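Local coordinates for D-methionine-binding lipoprotein MetQ (Escherichia coli, PDB 4YAH), which binds methionine as the substrate-binding lipoprotein component of the ATP-driven MetNIQ transporter for D-methionine, at residues A49-V52 and A53-Y57; K245-Q248 and A249-D253; E254-E257 and A258-V262. All coordinates share one frame; numbering follows the deposited sequence.

In the fold
All three contacts are local, made along helices on one side of the chain, in the lobe built round the mixed six-stranded sheet. Contact 1 is the C-terminal half of helix 41-57; contacts 2 and 3 lie on the consecutive helices 241-250 and 253-262, which both pack against helix 41-57 and strand 103-111. Contact 2 is the most buried, with an aromatic pair and apolar side chains facing the sheet. Contact 1 divides its chemistry between alanines on the inner side and lysines and an aspartate on the outer. Contact 3 sets small residues inward and a water-bridged polar group outward. A salt bridge from K51 to E254 joins contacts 1 and 3.

Contact 1 of 3, residues A49-V52 and A53-Y57; sequences AQKV and AKDKY
V52 offers its carbonyl oxygen to K56, one turn on in helix 41-57: the backbone bond from K56 N to V52 O is 2.8 Å long, and K56 CB rests against the same oxygen at 3.2 Å. The V52 side chain turns away from these residues and packs outside the segments on A249 and E254. A53 N bonds A49 O at 2.9 Å, while the methyl A53 CB sits 3.4 Å from the same A49 O. The helix is the crossover of a beta-alpha-beta unit, leading from strand 32-38 to strand 60-66, and A53 touches V61 of the second strand and A249 of helix 241-250. On the outer side the lysine chain of K51, bent at chi2 (-144°), passes slantwise by the aspartate D55 and brings CE to 3.4 Å from D55 OD2, but K51 NZ stays 4.3 Å from that oxygen, beyond salt-bridge range, and is instead paired with E254. D55 keeps its carboxylate beside its own backbone nitrogen and close to the K51 carbonyl oxygen, D55 CG lying 3.3 Å from K51 O, which also accepts D55 N. K54 NZ forms a salt bridge with D55 OD1 at 3.2 Å, though the hydrogen bond within it is weak.

Contact 2 of 3, residues K245-Q248 and A249-D253; sequences KFVQ and AYQSD
V247 and Q251 run alongside each other where helix 241-250 ends. From its root, Q251 CB sits 3.4 Å from V247 O, the oxygen that accepts Q251 N. CG, beside the backbone N (chi1 -58°), lies closer still, 3.2 Å from V247 O. Farther out, CD meets the methyl V247 CG1 at 3.6 Å, OE1 also rests against that methyl, and the extended chain ends with NE2 bonded to N108 O on strand 103-111. One residue earlier on each side, F246 CZ approaches the edge of the Y250 ring in its plane, 3.7 Å from Y250 CD1; the two rings are oblique, their planes at 70°, and both side chains touch I231 of strand 229-234. Beyond Y250 the helix breaks: Q251 centres an inverse gamma turn closed by a weak bond from S252 N to Y250 O, and S252 takes the N-cap position of helix 253-262. Its OG donates to A249 O at 2.7 Å and weakly accepts V255 N. One hydroxyl thus bonds the end of one helix and the start of the next, so that polar bonds hold the junction while rings and methyls pack against the sheet.

Contact 3 of 3, residues E254-E257 and A258-V262; sequences EVYE and AANKV
E257 O accepts two hydrogens: K261 N, one turn on in helix 253-262, lies 3.1 Å from it, and a water donates to it at 2.7 Å. The same water donates to E257 OE1, again at 2.7 Å, and accepts a hydrogen from N260 ND2 at 3.1 Å, so it links a backbone carbonyl, a carboxylate and an amide. In E257, CG lies beside the backbone N and the chain bends at chi2 (-54°), bringing OE1 to the water. The backbone N of N260 bonds Y256 O at 2.8 Å, and N260 CB lies over one face of the Y256 ring, 4.2 Å from the centroid and offset toward the rim, a CH-pi contact. Ring and amide point the same way with planes only 12° apart; Y256 OH stands 3.7 Å from N260 OD1, a loose approach. The tyrosine ring also makes a cation-pi contact with K269 and packs on F110 of strand 103-111. An alanine in place of Y256 is likely to leave K269 without its aromatic partner and N260 CB without the ring face it rests on, opening a gap beside F110. On the inner side of the helix, V255 and A259 also rest on F110, while V255 and A258 meet V45 and V48 of helix 41-57. The helix is thus amphipathic: apolar groups pack on the lobe, whereas on its outer side a water held by two E257 oxygens probably fixes which way the N260 amide is turned.

Contact 1 of 3, residues A49-V52 and A53-Y57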
ATOM      1  N   ALA A  49     -16.363  -3.761  -5.536  1.00 18.86           N
ATOM      2  CA  ALA A  49     -16.791  -4.507  -4.338  1.00 18.69           C
ATOM      3  C   ALA A  49     -18.130  -3.994  -3.835  1.00 20.25           C
ATOM      4  O   ALA A  49     -18.997  -4.759  -3.425  1.00 20.83           O
ATOM      5  CB  ALA A  49     -15.757  -4.402  -3.240  1.00 20.78           C
ATOM      6  N   GLN A  50     -18.277  -2.676  -3.859  1.00 21.27           N
ATOM      7  CA  GLN A  50     -19.528  -2.013  -3.518  1.00 20.47           C
ATOM      8  C   GLN A  50     -20.662  -2.551  -4.377  1.00 25.31           C
ATOM      9  O   GLN A  50     -21.757  -2.829  -3.890  1.00 23.94           O
ATOM     10  CB  GLN A  50     -19.354  -0.507  -3.706  1.00 22.19           C
ATOM     11  CG  GLN A  50     -20.573   0.348  -3.479  1.00 25.03           C
ATOM     12  CD  GLN A  50     -20.268   1.809  -3.804  1.00 25.37           C
ATOM     13  OE1 GLN A  50     -19.816   2.115  -4.903  1.00 26.57           O
ATOM     14  NE2 GLN A  50     -20.457   2.695  -2.835  1.00 26.30           N
ATOM     15  N   LYS A  51     -20.383  -2.710  -5.664  1.00 22.54           N
ATOM     16  CA  LYS A  51     -21.370  -3.196  -6.609  1.00 25.90           C
ATOM     17  C   LYS A  51     -21.738  -4.648  -6.323  1.00 27.23           C
ATOM     18  O   LYS A  51     -22.921  -4.995  -6.293  1.00 27.82           O
ATOM     19  CB  LYS A  51     -20.835  -3.056  -8.031  1.00 31.46           C
ATOM     20  CG  LYS A  51     -21.772  -3.522  -9.126  1.00 38.28           C
ATOM     21  CD  LYS A  51     -20.981  -4.173 -10.257  1.00 50.79           C
ATOM     22  CE  LYS A  51     -21.892  -4.771 -11.308  1.00 62.54           C
ATOM     23  NZ  LYS A  51     -21.137  -5.529 -12.339  1.00 69.66           N
ATOM     24  N   VAL A  52     -20.725  -5.495  -6.137  1.00 24.31           N
ATOM     25  CA  VAL A  52     -20.956  -6.903  -5.795  1.00 24.09           C
ATOM     26  C   VAL A  52     -21.796  -6.992  -4.532  1.00 22.07           C
ATOM     27  O   VAL A  52     -22.732  -7.785  -4.464  1.00 28.64           O
ATOM     28  CB  VAL A  52     -19.628  -7.680  -5.603  1.00 25.29           C
ATOM     29  CG1 VAL A  52     -19.875  -9.106  -5.071  1.00 24.46           C
ATOM     30  CG2 VAL A  52     -18.872  -7.753  -6.907  1.00 25.83           C
ATOM     31  N   ALA A  53     -21.488  -6.167  -3.537  1.00 21.20           N
ATOM     32  CA  ALA A  53     -22.220  -6.227  -2.275  1.00 21.82           C
ATOM     33  C   ALA A  53     -23.690  -5.895  -2.485  1.00 25.43           C
ATOM     34  O   ALA A  53     -24.566  -6.516  -1.868  1.00 27.70           O
ATOM     35  CB  ALA A  53     -21.612  -5.295  -1.261  1.00 19.00           C
ATOM     36  N   LYS A  54     -23.962  -4.915  -3.352  1.00 23.70           N
ATOM     37  CA  LYS A  54     -25.335  -4.535  -3.661  1.00 23.30           C
ATOM     38  C   LYS A  54     -26.039  -5.656  -4.421  1.00 28.01           C
ATOM     39  O   LYS A  54     -27.144  -6.062  -4.062  1.00 31.91           O
ATOM     40  CB  LYS A  54     -25.362  -3.238  -4.476  1.00 29.75           C
ATOM     41  CG  LYS A  54     -26.773  -2.780  -4.863  1.00 34.19           C
ATOM     42  CD  LYS A  54     -26.766  -1.357  -5.427  1.00 50.57           C
ATOM     43  CE  LYS A  54     -25.836  -1.217  -6.632  1.00 65.74           C
ATOM     44  NZ  LYS A  54     -26.129  -2.224  -7.697  1.00 72.60           N
ATOM     45  N   ASP A  55     -25.391  -6.164  -5.462  1.00 24.97           N
ATOM     46  CA  ASP A  55     -25.982  -7.206  -6.295  1.00 30.97           C
ATOM     47  C   ASP A  55     -26.222  -8.514  -5.544  1.00 38.34           C
ATOM     48  O   ASP A  55     -27.253  -9.148  -5.722  1.00 35.11           O
ATOM     49  CB  ASP A  55     -25.096  -7.485  -7.510  1.00 33.17           C
ATOM     50  CG  ASP A  55     -25.036  -6.309  -8.481  1.00 39.20           C
ATOM     51  OD1 ASP A  55     -25.819  -5.344  -8.316  1.00 48.72           O
ATOM     52  OD2 ASP A  55     -24.206  -6.362  -9.412  1.00 53.72           O
ATOM     53  N   LYS A  56     -25.264  -8.913  -4.714  1.00 27.72           N
ATOM     54  CA  LYS A  56     -25.312 -10.214  -4.045  1.00 26.53           C
ATOM     55  C   LYS A  56     -26.149 -10.170  -2.771  1.00 35.14           C
ATOM     56  O   LYS A  56     -26.857 -11.133  -2.470  1.00 38.11           O
ATOM     57  CB  LYS A  56     -23.898 -10.690  -3.722  1.00 33.26           C
ATOM     58  CG  LYS A  56     -23.792 -12.125  -3.206  1.00 43.44           C
ATOM     59  CD  LYS A  56     -22.654 -12.861  -3.920  1.00 57.87           C
ATOM     60  CE  LYS A  56     -22.188 -14.097  -3.164  1.00 61.10           C
ATOM     61  NZ  LYS A  56     -21.254 -13.746  -2.054  1.00 61.66           N
ATOM     62  N   TYR A  57     -26.076  -9.060  -2.033  1.00 29.13           N
ATOM     63  CA  TYR A  57     -26.747  -8.960  -0.726  1.00 31.46           C
ATOM     64  C   TYR A  57     -27.729  -7.814  -0.582  1.00 38.57           C
ATOM     65  O   TYR A  57     -28.439  -7.737   0.418  1.00 37.76           O
ATOM     66  CB  TYR A  57     -25.724  -8.807   0.390  1.00 35.68           C
ATOM     67  CG  TYR A  57     -24.662  -9.857   0.358  1.00 28.58           C
ATOM     68  CD1 TYR A  57     -24.947 -11.171   0.696  1.00 35.42           C
ATOM     69  CD2 TYR A  57     -23.366  -9.539  -0.000  1.00 33.90           C
ATOM     70  CE1 TYR A  57     -23.973 -12.137   0.664  1.00 39.70           C
ATOM     71  CE2 TYR A  57     -22.388 -10.492  -0.036  1.00 36.90           C
ATOM     72  CZ  TYR A  57     -22.693 -11.789   0.299  1.00 46.07           C
ATOM     73  OH  TYR A  57     -21.709 -12.743   0.263  1.00 42.01           O
TER

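Contact 2 of 3, residues K245-Q248 and A249-D253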
ATOM      1  N   LYS A 245     -20.203  -9.564   5.002  1.00 19.22           N
ATOM      2  CA  LYS A 245     -20.711  -9.416   3.651  1.00 19.53           C
ATOM      3  C   LYS A 245     -19.749  -8.626   2.774  1.00 17.50           C
ATOM      4  O   LYS A 245     -19.526  -8.977   1.618  1.00 20.05           O
ATOM      5  CB  LYS A 245     -22.061  -8.706   3.653  1.00 20.96           C
ATOM      6  CG  LYS A 245     -23.211  -9.562   4.128  1.00 22.24           C
ATOM      7  CD  LYS A 245     -24.476  -8.728   4.118  1.00 24.77           C
ATOM      8  CE  LYS A 245     -25.665  -9.544   4.519  1.00 29.65           C
ATOM      9  NZ  LYS A 245     -26.802  -8.664   4.890  1.00 23.75           N
ATOM     10  N   PHE A 246     -19.209  -7.543   3.313  1.00 19.67           N
ATOM     11  CA  PHE A 246     -18.324  -6.704   2.528  1.00 18.66           C
ATOM     12  C   PHE A 246     -17.069  -7.493   2.163  1.00 19.45           C
ATOM     13  O   PHE A 246     -16.554  -7.408   1.050  1.00 18.23           O
ATOM     14  CB  PHE A 246     -17.941  -5.441   3.281  1.00 16.90           C
ATOM     15  CG  PHE A 246     -17.000  -4.586   2.524  1.00 18.67           C
ATOM     16  CD1 PHE A 246     -17.437  -3.914   1.408  1.00 22.43           C
ATOM     17  CD2 PHE A 246     -15.672  -4.502   2.885  1.00 24.96           C
ATOM     18  CE1 PHE A 246     -16.573  -3.137   0.669  1.00 24.19           C
ATOM     19  CE2 PHE A 246     -14.793  -3.722   2.135  1.00 20.57           C
ATOM     20  CZ  PHE A 246     -15.256  -3.042   1.040  1.00 22.12           C
ATOM     21  N   VAL A 247     -16.568  -8.267   3.113  1.00 17.79           N
ATOM     22  CA  VAL A 247     -15.368  -9.059   2.854  1.00 16.29           C
ATOM     23  C   VAL A 247     -15.642 -10.031   1.721  1.00 17.54           C
ATOM     24  O   VAL A 247     -14.823 -10.184   0.820  1.00 18.10           O
ATOM     25  CB  VAL A 247     -14.903  -9.806   4.117  1.00 16.40           C
ATOM     26  CG1 VAL A 247     -13.835 -10.855   3.802  1.00 18.98           C
ATOM     27  CG2 VAL A 247     -14.384  -8.805   5.151  1.00 16.84           C
ATOM     28  N   GLN A 248     -16.793 -10.691   1.755  1.00 17.25           N
ATOM     29  CA  GLN A 248     -17.114 -11.663   0.717  1.00 19.60           C
ATOM     30  C   GLN A 248     -17.272 -10.985  -0.645  1.00 23.76           C
ATOM     31  O   GLN A 248     -16.900 -11.555  -1.676  1.00 21.68           O
ATOM     32  CB  GLN A 248     -18.379 -12.453   1.091  1.00 21.53           C
ATOM     33  CG  GLN A 248     -18.074 -13.571   2.093  1.00 39.17           C
ATOM     34  CD  GLN A 248     -19.308 -14.203   2.730  1.00 51.12           C
ATOM     35  OE1 GLN A 248     -19.827 -15.212   2.241  1.00 43.80           O
ATOM     36  NE2 GLN A 248     -19.753 -13.638   3.850  1.00 37.99           N
ATOM     37  N   ALA A 249     -17.784  -9.758  -0.641  1.00 18.81           N
ATOM     38  CA  ALA A 249     -17.969  -9.003  -1.875  1.00 21.23           C
ATOM     39  C   ALA A 249     -16.621  -8.602  -2.468  1.00 25.41           C
ATOM     40  O   ALA A 249     -16.399  -8.692  -3.676  1.00 20.82           O
ATOM     41  CB  ALA A 249     -18.826  -7.776  -1.612  1.00 17.93           C
ATOM     42  N   TYR A 250     -15.718  -8.161  -1.611  1.00 17.61           N
ATOM     43  CA  TYR A 250     -14.401  -7.733  -2.069  1.00 17.42           C
ATOM     44  C   TYR A 250     -13.596  -8.930  -2.595  1.00 20.36           C
ATOM     45  O   TYR A 250     -12.892  -8.842  -3.613  1.00 20.89           O
ATOM     46  CB  TYR A 250     -13.669  -7.049  -0.926  1.00 16.73           C
ATOM     47  CG  TYR A 250     -12.585  -6.066  -1.352  1.00 20.58           C
ATOM     48  CD1 TYR A 250     -12.738  -4.712  -1.123  1.00 19.87           C
ATOM     49  CD2 TYR A 250     -11.422  -6.493  -1.964  1.00 20.80           C
ATOM     50  CE1 TYR A 250     -11.765  -3.800  -1.488  1.00 19.89           C
ATOM     51  CE2 TYR A 250     -10.436  -5.579  -2.335  1.00 23.92           C
ATOM     52  CZ  TYR A 250     -10.626  -4.237  -2.102  1.00 22.57           C
ATOM     53  OH  TYR A 250      -9.667  -3.308  -2.465  1.00 24.56           O
ATOM     54  N   GLN A 251     -13.678 -10.047  -1.877  1.00 17.81           N
ATOM     55  CA  GLN A 251     -12.968 -11.260  -2.253  1.00 20.35           C
ATOM     56  C   GLN A 251     -13.741 -12.032  -3.328  1.00 26.20           C
ATOM     57  O   GLN A 251     -14.206 -13.159  -3.101  1.00 22.26           O
ATOM     58  CB  GLN A 251     -12.747 -12.132  -1.017  1.00 20.01           C
ATOM     59  CG  GLN A 251     -11.977 -11.428   0.074  1.00 16.17           C
ATOM     60  CD  GLN A 251     -11.719 -12.329   1.275  1.00 18.32           C
ATOM     61  OE1 GLN A 251     -12.445 -13.302   1.506  1.00 16.99           O
ATOM     62  NE2 GLN A 251     -10.682 -12.006   2.049  1.00 16.65           N
ATOM     63  N   SER A 252     -13.873 -11.412  -4.498  1.00 22.64           N
ATOM     64  CA  SER A 252     -14.662 -11.982  -5.585  1.00 23.88           C
ATOM     65  C   SER A 252     -13.896 -11.903  -6.886  1.00 25.17           C
ATOM     66  O   SER A 252     -13.008 -11.071  -7.033  1.00 22.59           O
ATOM     67  CB  SER A 252     -16.001 -11.260  -5.717  1.00 25.86           C
ATOM     68  OG  SER A 252     -15.835  -9.883  -6.054  1.00 28.28           O
ATOM     69  N   ASP A 253     -14.242 -12.771  -7.826  1.00 31.17           N
ATOM     70  CA  ASP A 253     -13.599 -12.759  -9.135  1.00 28.82           C
ATOM     71  C   ASP A 253     -13.791 -11.414  -9.829  1.00 26.15           C
ATOM     72  O   ASP A 253     -12.889 -10.931 -10.503  1.00 32.03           O
ATOM     73  CB  ASP A 253     -14.150 -13.879 -10.022  1.00 36.44           C
ATOM     74  CG  ASP A 253     -13.763 -15.265  -9.530  1.00 51.66           C
ATOM     75  OD1 ASP A 253     -12.745 -15.392  -8.816  1.00 53.96           O
ATOM     76  OD2 ASP A 253     -14.477 -16.234  -9.869  1.00 58.41           O
TER

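Contact 3 of 3, residues E254-E257 and A258-V262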
ATOM      1  N   GLU A 254     -14.956 -10.803  -9.650  1.00 26.61           N
ATOM      2  CA  GLU A 254     -15.247  -9.539 -10.302  1.00 31.00           C
ATOM      3  C   GLU A 254     -14.261  -8.470  -9.836  1.00 29.42           C
ATOM      4  O   GLU A 254     -13.749  -7.682 -10.635  1.00 27.39           O
ATOM      5  CB  GLU A 254     -16.688  -9.123 -10.007  1.00 32.96           C
ATOM      6  CG  GLU A 254     -17.237  -8.075 -10.935  1.00 52.31           C
ATOM      7  CD  GLU A 254     -18.734  -7.907 -10.787  1.00 60.85           C
ATOM      8  OE1 GLU A 254     -19.403  -8.880 -10.373  1.00 59.83           O
ATOM      9  OE2 GLU A 254     -19.240  -6.802 -11.080  1.00 65.80           O
ATOM     10  N   VAL A 255     -13.955  -8.482  -8.544  1.00 27.01           N
ATOM     11  CA  VAL A 255     -13.057  -7.491  -7.978  1.00 22.27           C
ATOM     12  C   VAL A 255     -11.630  -7.791  -8.439  1.00 25.42           C
ATOM     13  O   VAL A 255     -10.890  -6.871  -8.806  1.00 24.45           O
ATOM     14  CB  VAL A 255     -13.165  -7.448  -6.428  1.00 20.72           C
ATOM     15  CG1 VAL A 255     -12.053  -6.608  -5.820  1.00 23.49           C
ATOM     16  CG2 VAL A 255     -14.490  -6.881  -6.010  1.00 20.55           C
ATOM     17  N   TYR A 256     -11.240  -9.062  -8.449  1.00 23.12           N
ATOM     18  CA  TYR A 256      -9.906  -9.409  -8.913  1.00 23.13           C
ATOM     19  C   TYR A 256      -9.705  -8.966 -10.355  1.00 25.47           C
ATOM     20  O   TYR A 256      -8.668  -8.401 -10.710  1.00 25.66           O
ATOM     21  CB  TYR A 256      -9.629 -10.916  -8.816  1.00 26.40           C
ATOM     22  CG  TYR A 256      -8.372 -11.268  -9.567  1.00 28.44           C
ATOM     23  CD1 TYR A 256      -7.128 -10.923  -9.059  1.00 26.23           C
ATOM     24  CD2 TYR A 256      -8.429 -11.885 -10.808  1.00 35.30           C
ATOM     25  CE1 TYR A 256      -5.968 -11.204  -9.752  1.00 29.84           C
ATOM     26  CE2 TYR A 256      -7.274 -12.173 -11.513  1.00 34.66           C
ATOM     27  CZ  TYR A 256      -6.047 -11.832 -10.978  1.00 43.26           C
ATOM     28  OH  TYR A 256      -4.889 -12.111 -11.671  1.00 39.89           O
ATOM     29  N   GLU A 257     -10.702  -9.226 -11.186  1.00 25.16           N
ATOM     30  CA  GLU A 257     -10.570  -8.939 -12.605  1.00 33.61           C
ATOM     31  C   GLU A 257     -10.376  -7.445 -12.831  1.00 30.64           C
ATOM     32  O   GLU A 257      -9.529  -7.039 -13.644  1.00 27.22           O
ATOM     33  CB  GLU A 257     -11.786  -9.461 -13.370  1.00 34.55           C
ATOM     34  CG  GLU A 257     -11.791 -10.984 -13.529  1.00 36.50           C
ATOM     35  CD  GLU A 257     -10.509 -11.520 -14.156  1.00 56.49           C
ATOM     36  OE1 GLU A 257      -9.950 -10.839 -15.044  1.00 65.11           O
ATOM     37  OE2 GLU A 257     -10.052 -12.612 -13.751  1.00 57.83           O
ATOM     38  N   ALA A 258     -11.126  -6.640 -12.079  1.00 25.83           N
ATOM     39  CA  ALA A 258     -10.999  -5.185 -12.115  1.00 25.77           C
ATOM     40  C   ALA A 258      -9.610  -4.736 -11.673  1.00 29.55           C
ATOM     41  O   ALA A 258      -8.978  -3.890 -12.311  1.00 26.15           O
ATOM     42  CB  ALA A 258     -12.059  -4.541 -11.240  1.00 27.87           C
ATOM     43  N   ALA A 259      -9.128  -5.302 -10.576  1.00 24.90           N
ATOM     44  CA  ALA A 259      -7.809  -4.939 -10.076  1.00 23.12           C
ATOM     45  C   ALA A 259      -6.706  -5.330 -11.045  1.00 24.11           C
ATOM     46  O   ALA A 259      -5.727  -4.596 -11.224  1.00 24.94           O
ATOM     47  CB  ALA A 259      -7.566  -5.577  -8.726  1.00 22.01           C
ATOM     48  N   ASN A 260      -6.852  -6.489 -11.667  1.00 24.48           N
ATOM     49  CA  ASN A 260      -5.800  -6.994 -12.535  1.00 25.34           C
ATOM     50  C   ASN A 260      -5.682  -6.110 -13.765  1.00 28.52           C
ATOM     51  O   ASN A 260      -4.590  -5.902 -14.302  1.00 29.17           O
ATOM     52  CB  ASN A 260      -6.080  -8.443 -12.925  1.00 33.52           C
ATOM     53  CG  ASN A 260      -5.013  -9.017 -13.842  1.00 30.41           C
ATOM     54  OD1 ASN A 260      -3.828  -9.061 -13.495  1.00 32.11           O
ATOM     55  ND2 ASN A 260      -5.429  -9.463 -15.017  1.00 33.68           N
ATOM     56  N   LYS A 261      -6.815  -5.572 -14.183  1.00 27.34           N
ATOM     57  CA  LYS A 261      -6.854  -4.648 -15.305  1.00 35.72           C
ATOM     58  C   LYS A 261      -6.219  -3.310 -14.933  1.00 31.35           C
ATOM     59  O   LYS A 261      -5.221  -2.902 -15.530  1.00 27.22           O
ATOM     60  CB  LYS A 261      -8.297  -4.443 -15.759  1.00 32.17           C
ATOM     61  CG  LYS A 261      -8.447  -3.717 -17.084  1.00 49.52           C
ATOM     62  CD  LYS A 261      -7.760  -4.468 -18.217  1.00 70.29           C
ATOM     63  CE  LYS A 261      -8.409  -4.176 -19.566  1.00 84.60           C
ATOM     64  NZ  LYS A 261      -8.588  -2.715 -19.812  1.00 79.11           N
ATOM     65  N   VAL A 262      -6.777  -2.634 -13.936  1.00 28.91           N
ATOM     66  CA  VAL A 262      -6.332  -1.279 -13.632  1.00 25.53           C
ATOM     67  C   VAL A 262      -4.894  -1.251 -13.107  1.00 30.10           C
ATOM     68  O   VAL A 262      -4.190  -0.275 -13.340  1.00 27.68           O
ATOM     69  CB  VAL A 262      -7.271  -0.579 -12.626  1.00 25.78           C
ATOM     70  CG1 VAL A 262      -7.136  -1.163 -11.243  1.00 24.72           C
ATOM     71  CG2 VAL A 262      -6.988   0.934 -12.602  1.00 34.37           C
TER
HETATM   72  O   HOH W   1      -8.366  -8.673 -15.423  1.00 37.77           O